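Local coordinates for TfuA domain-containing protein (Methanosarcina acetivorans, PDB 6XP8), which takes part in the thioamidation of peptide backbones, probably as a partner of a YcaO-type enzyme, at residues 109-114 against 126-131; 49-54 against 76-81. All blocks are in the same frame, centred on the assembly; numbering follows the deposited sequence.

Interaction 1 (109-114 against 126-131); sequences DDEVAV and VPLVNI
A single water is gripped by three backbone groups where Asp110 lies against Leu128: it donates to Asp110 O and to Ala113 O, and accepts from Leu128 N at 2.9 Å. That N-H belongs to the first turn of helix 128-140, where amides have no carbonyl of the same helix to bond, so the loop supplies the acceptor through a solvent bridge. The next amide is met directly. Val129 N donates to Glu111 O at 3.0 Å with an N-H...O angle of 151°, approaching in the plane of the carbonyl. The first two helical amides are thus satisfied by the water and by Glu111 O. Pro127 suits the N-cap position because its rigid ring leads the chain into the helix and gives Val114 a surface to pack on, while Pro127 O takes the helical bond from Ile131 N.

Side chains pack around this polar seam. Glu111 is bent at its second torsion (chi2 -68°), which turns the carboxylate against the leucine branch, with Glu111 OE2 3.6 Å from Leu128 CD2. The charge itself is answered by Arg132, through OE1, just as Asp110 OD2 pairs with Arg164. Val114 and Pro127 run alongside one another in the same sense, and Val114 CG1 lies against the N and CD end of the proline ring, 3.6 Å from Pro127 CD. A second water stands 2.7 Å from both Ala113 O and Val126 O, with more acceptors round it than protons to give.

On the apolar side Val112 CG1 meets Val129 CG2 at 4.1 Å, and both valines also rest on Val97 of helix 96-102, whose Tyr101 touches Glu111 and Val112. Pro127 and Val129 pack on helix 198-215 at Lys199, so the start of helix 128-140 packs against both helices.

Interaction 2 (49-54 against 76-81); sequences GIFFDR and ASMGAL
This is a Met-aromatic contact, backed by a water bridge, between a loop and the N-terminal turn of helix 78-86, which follow neighbouring strands of the parallel alpha/beta sheet. Segment 49-54 comes after strand 43-46, and segment 76-81 comes after strand 71-74 and opens helix 78-86; the two strands are joined by a beta-alpha-beta crossover through helix 59-67. The side chains of Phe51 and Met78 pass one another antiparallel. The sulfur of Met78 lies 5.1 Å from the centre of the Phe51 ring and 63° off its normal, an oblique position, and the flexible thioether bends at chi2 and again at chi3 (95°) to bring its methyl round to the aromatic side chain, with Met78 CE 3.5 Å from Phe51 CD1. The same methyl is 3.3 Å from Ile50 O, so it touches both a carbonyl oxygen and the ring. Leu81 CD2, one helical turn on, adds a looser apolar touch to Phe51 CE1.

Glycine suits position 49 because the two backbones run close: Met78 CB approaches Gly49 N to 3.5 Å, where a beta carbon on residue 49 would fall against Met78 CG. The carbonyl of Gly49 also stands over the centre of one face of the Phe51 ring, 3.7 Å from Gly49 O to the ring plane, so the loop folds back on its own aromatic residue.

Ser77 gives the seam its polar side. Its hydroxyl bonds Lys199 and, rather than capping the helix that it precedes, shares a water with Gly49 N, which donates to that water at 2.9 Å. A chi1 of -159° swings OG away from the backbone N and up to the edge of the aromatic ring, near its plane, Ser77 OG lying 3.6 Å from Phe51 CZ.

In the fold
From the N terminus, interaction 2 comes first: it closes the crossover that carries helix 59-67 and strand 71-74, bringing the loop after strand 43-46 onto the start of helix 78-86. Only beyond that helix, strand 92-93 and helix 96-102 does interaction 1 open, and it closes a shorter loop without helix or strand before helix 128-140. The two loops follow in series, neither nesting nor crossing. In space they adjoin, for Phe51 packs on Asp109, Val112 and Ala113, and Lys199 of helix 198-215 bonds both Ser77 OG and Val112 O. Together they tie the sheet region to the helices that follow it.

Interaction 1 (109-114 against 126-131)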
loop_
_atom_site.group_PDB
_atom_site.type_symbol
_atom_site.label_atom_id
_atom_site.label_comp_id
_atom_site.label_asym_id
_atom_site.label_seq_id
_atom_site.Cartn_x
_atom_site.Cartn_y
_atom_site.Cartn_z
ATOM N N ASP A 109 7.459 5.475 -5.677
ATOM C CA ASP A 109 6.036 5.341 -5.388
ATOM C C ASP A 109 5.292 4.497 -6.429
ATOM O O ASP A 109 4.175 4.063 -6.171
ATOM C CB ASP A 109 5.357 6.713 -5.176
ATOM C CG ASP A 109 5.529 7.678 -6.358
ATOM O OD1 ASP A 109 5.780 7.245 -7.500
ATOM O OD2 ASP A 109 5.386 8.895 -6.133
ATOM N N ASP A 110 5.925 4.252 -7.582
ATOM C CA ASP A 110 5.327 3.387 -8.613
ATOM C C ASP A 110 5.017 1.974 -8.097
ATOM O O ASP A 110 4.126 1.296 -8.624
ATOM C CB ASP A 110 6.199 3.313 -9.867
ATOM C CG ASP A 110 5.505 2.577 -11.011
ATOM O OD1 ASP A 110 4.441 3.048 -11.458
ATOM O OD2 ASP A 110 6.020 1.527 -11.439
ATOM N N GLU A 111 5.741 1.544 -7.066
ATOM C CA GLU A 111 5.544 0.221 -6.466
ATOM C C GLU A 111 4.183 0.056 -5.787
ATOM O O GLU A 111 3.653 -1.059 -5.708
ATOM C CB GLU A 111 6.671 -0.096 -5.471
ATOM C CG GLU A 111 8.033 -0.312 -6.127
ATOM C CD GLU A 111 8.114 -1.575 -6.974
ATOM O OE1 GLU A 111 7.411 -2.574 -6.665
ATOM O OE2 GLU A 111 8.905 -1.578 -7.948
ATOM N N VAL A 112 3.625 1.170 -5.314
ATOM C CA VAL A 112 2.390 1.147 -4.514
ATOM C C VAL A 112 1.207 1.930 -5.101
ATOM O O VAL A 112 0.075 1.752 -4.649
ATOM C CB VAL A 112 2.643 1.590 -3.051
ATOM C CG1 VAL A 112 3.359 0.496 -2.274
ATOM C CG2 VAL A 112 3.430 2.895 -2.983
ATOM N N ALA A 113 1.459 2.791 -6.092
ATOM C CA ALA A 113 0.401 3.620 -6.695
ATOM C C ALA A 113 -0.758 2.779 -7.254
ATOM O O ALA A 113 -0.531 1.754 -7.908
ATOM C CB ALA A 113 0.976 4.505 -7.789
ATOM N N VAL A 114 -1.984 3.211 -6.954
ATOM C CA VAL A 114 -3.220 2.607 -7.490
ATOM C C VAL A 114 -4.216 3.672 -7.935
ATOM O O VAL A 114 -4.344 4.727 -7.300
ATOM C CB VAL A 114 -3.944 1.645 -6.496
ATOM C CG1 VAL A 114 -3.234 0.312 -6.419
ATOM C CG2 VAL A 114 -4.097 2.251 -5.104
ATOM N N VAL A 126 -4.403 -2.622 -9.608
ATOM C CA VAL A 126 -3.648 -3.482 -8.698
ATOM C C VAL A 126 -2.250 -2.882 -8.480
ATOM O O VAL A 126 -1.565 -2.557 -9.459
ATOM C CB VAL A 126 -3.523 -4.924 -9.255
ATOM C CG1 VAL A 126 -2.777 -5.825 -8.283
ATOM C CG2 VAL A 126 -4.895 -5.509 -9.552
ATOM N N PRO A 127 -1.821 -2.741 -7.204
ATOM C CA PRO A 127 -0.477 -2.224 -6.947
ATOM C C PRO A 127 0.591 -3.221 -7.372
ATOM O O PRO A 127 0.388 -4.438 -7.259
ATOM C CB PRO A 127 -0.457 -2.035 -5.431
ATOM C CG PRO A 127 -1.425 -3.044 -4.920
ATOM C CD PRO A 127 -2.494 -3.168 -5.958
ATOM N N LEU A 128 1.706 -2.697 -7.871
ATOM C CA LEU A 128 2.832 -3.512 -8.303
ATOM C C LEU A 128 3.347 -4.469 -7.223
ATOM O O LEU A 128 3.685 -5.605 -7.543
ATOM C CB LEU A 128 3.965 -2.632 -8.846
ATOM C CG LEU A 128 5.173 -3.277 -9.540
ATOM C CD1 LEU A 128 4.765 -4.217 -10.673
ATOM C CD2 LEU A 128 6.073 -2.173 -10.068
ATOM N N VAL A 129 3.393 -4.021 -5.960
ATOM C CA VAL A 129 3.790 -4.908 -4.845
ATOM C C VAL A 129 2.931 -6.175 -4.717
ATOM O O VAL A 129 3.477 -7.253 -4.481
ATOM C CB VAL A 129 3.929 -4.193 -3.469
ATOM C CG1 VAL A 129 5.143 -3.269 -3.469
ATOM C CG2 VAL A 129 2.659 -3.453 -3.077
ATOM N N ASN A 130 1.611 -6.029 -4.888
ATOM C CA ASN A 130 0.671 -7.166 -4.916
ATOM C C ASN A 130 0.939 -8.076 -6.121
ATOM O O ASN A 130 0.873 -9.298 -5.992
ATOM C CB ASN A 130 -0.794 -6.695 -4.941
ATOM C CG ASN A 130 -1.324 -6.257 -3.573
ATOM O OD1 ASN A 130 -0.571 -6.004 -2.632
ATOM N ND2 ASN A 130 -2.642 -6.120 -3.484
ATOM N N ILE A 131 1.243 -7.476 -7.278
ATOM C CA ILE A 131 1.573 -8.232 -8.503
ATOM C C ILE A 131 2.847 -9.057 -8.284
ATOM O O ILE A 131 2.879 -10.251 -8.608
ATOM C CB ILE A 131 1.675 -7.314 -9.757
ATOM C CG1 ILE A 131 0.302 -6.715 -10.096
ATOM C CG2 ILE A 131 2.235 -8.067 -10.966
ATOM C CD1 ILE A 131 0.345 -5.476 -10.979
HETATM O O HOH W 1 1.689 0.158 -8.503
HETATM O O HOH W 2 -1.770 0.146 -9.751
#

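Interaction 2 (49-54 against 76-81)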
loop_
_atom_site.group_PDB
_atom_site.type_symbol
_atom_site.label_atom_id
_atom_site.label_comp_id
_atom_site.label_asym_id
_atom_site.label_seq_id
_atom_site.Cartn_x
_atom_site.Cartn_y
_atom_site.Cartn_z
ATOM N N GLY A 49 -2.140 7.579 0.899
ATOM C CA GLY A 49 -2.005 8.999 0.629
ATOM C C GLY A 49 -1.863 9.261 -0.851
ATOM O O GLY A 49 -1.431 8.382 -1.617
ATOM N N ILE A 50 -2.234 10.473 -1.255
ATOM C CA ILE A 50 -2.083 10.905 -2.647
ATOM C C ILE A 50 -0.590 11.047 -2.959
ATOM O O ILE A 50 0.167 11.581 -2.141
ATOM C CB ILE A 50 -2.897 12.203 -2.923
ATOM C CG1 ILE A 50 -4.378 11.873 -3.152
ATOM C CG2 ILE A 50 -2.407 12.930 -4.170
ATOM C CD1 ILE A 50 -5.177 11.586 -1.903
ATOM N N PHE A 51 -0.175 10.559 -4.130
ATOM C CA PHE A 51 1.245 10.559 -4.525
ATOM C C PHE A 51 1.694 11.767 -5.343
ATOM O O PHE A 51 2.888 12.072 -5.381
ATOM C CB PHE A 51 1.620 9.251 -5.241
ATOM C CG PHE A 51 1.570 8.042 -4.349
ATOM C CD1 PHE A 51 2.484 7.898 -3.296
ATOM C CD2 PHE A 51 0.612 7.046 -4.552
ATOM C CE1 PHE A 51 2.432 6.787 -2.456
ATOM C CE2 PHE A 51 0.560 5.927 -3.719
ATOM C CZ PHE A 51 1.467 5.804 -2.673
ATOM N N PHE A 52 0.743 12.450 -5.978
ATOM C CA PHE A 52 1.042 13.634 -6.792
ATOM C C PHE A 52 1.711 14.723 -5.954
ATOM O O PHE A 52 1.261 15.021 -4.844
ATOM C CB PHE A 52 -0.221 14.158 -7.485
ATOM C CG PHE A 52 -0.950 13.115 -8.288
ATOM C CD1 PHE A 52 -0.286 12.380 -9.282
ATOM C CD2 PHE A 52 -2.301 12.861 -8.056
ATOM C CE1 PHE A 52 -0.960 11.410 -10.018
ATOM C CE2 PHE A 52 -2.979 11.893 -8.791
ATOM C CZ PHE A 52 -2.307 11.172 -9.773
ATOM N N ASP A 53 2.795 15.280 -6.500
ATOM C CA ASP A 53 3.648 16.277 -5.833
ATOM C C ASP A 53 2.919 17.405 -5.113
ATOM O O ASP A 53 3.240 17.706 -3.960
ATOM C CB ASP A 53 4.617 16.900 -6.842
ATOM C CG ASP A 53 6.040 16.444 -6.642
ATOM O OD1 ASP A 53 6.363 15.302 -7.035
ATOM O OD2 ASP A 53 6.838 17.248 -6.109
ATOM N N ARG A 54 1.946 18.019 -5.793
ATOM C CA ARG A 54 1.220 19.177 -5.253
ATOM C C ARG A 54 0.464 18.838 -3.969
ATOM O O ARG A 54 0.346 19.681 -3.071
ATOM C CB ARG A 54 0.262 19.764 -6.307
ATOM C CG ARG A 54 -0.492 21.027 -5.885
ATOM C CD ARG A 54 0.443 22.229 -5.776
ATOM N NE ARG A 54 -0.177 23.400 -5.151
ATOM C CZ ARG A 54 -0.225 23.640 -3.839
ATOM N NH1 ARG A 54 0.284 22.775 -2.963
ATOM N NH2 ARG A 54 -0.801 24.753 -3.394
ATOM N N ALA A 76 2.324 -0.060 4.346
ATOM C CA ALA A 76 1.507 -0.488 3.185
ATOM C C ALA A 76 1.705 0.312 1.891
ATOM O O ALA A 76 2.012 -0.264 0.840
ATOM C CB ALA A 76 0.021 -0.598 3.540
ATOM N N SER A 77 1.527 1.628 1.974
ATOM C CA SER A 77 1.464 2.469 0.786
ATOM C C SER A 77 2.276 3.749 0.990
ATOM O O SER A 77 3.492 3.665 1.168
ATOM C CB SER A 77 -0.001 2.753 0.444
ATOM O OG SER A 77 -0.145 3.145 -0.911
ATOM N N MET A 78 1.626 4.919 0.967
ATOM C CA MET A 78 2.319 6.180 1.281
ATOM C C MET A 78 3.006 6.124 2.652
ATOM O O MET A 78 4.101 6.668 2.825
ATOM C CB MET A 78 1.387 7.402 1.164
ATOM C CG MET A 78 2.029 8.739 1.547
ATOM S SD MET A 78 3.511 9.165 0.597
ATOM C CE MET A 78 2.827 10.202 -0.692
ATOM N N GLY A 79 2.381 5.443 3.611
ATOM C CA GLY A 79 2.978 5.282 4.938
ATOM C C GLY A 79 4.278 4.494 4.918
ATOM O O GLY A 79 5.199 4.785 5.684
ATOM N N ALA A 80 4.352 3.494 4.044
ATOM C CA ALA A 80 5.571 2.688 3.884
ATOM C C ALA A 80 6.714 3.507 3.283
ATOM O O ALA A 80 7.845 3.443 3.766
ATOM C CB ALA A 80 5.288 1.462 3.035
ATOM N N LEU A 81 6.397 4.280 2.244
ATOM C CA LEU A 81 7.360 5.150 1.582
ATOM C C LEU A 81 7.901 6.212 2.543
ATOM O O LEU A 81 9.117 6.354 2.691
ATOM C CB LEU A 81 6.740 5.794 0.329
ATOM C CG LEU A 81 7.639 6.683 -0.545
ATOM C CD1 LEU A 81 8.798 5.896 -1.140
ATOM C CD2 LEU A 81 6.806 7.329 -1.644
HETATM O O HOH W 3 -1.325 5.495 -0.932
#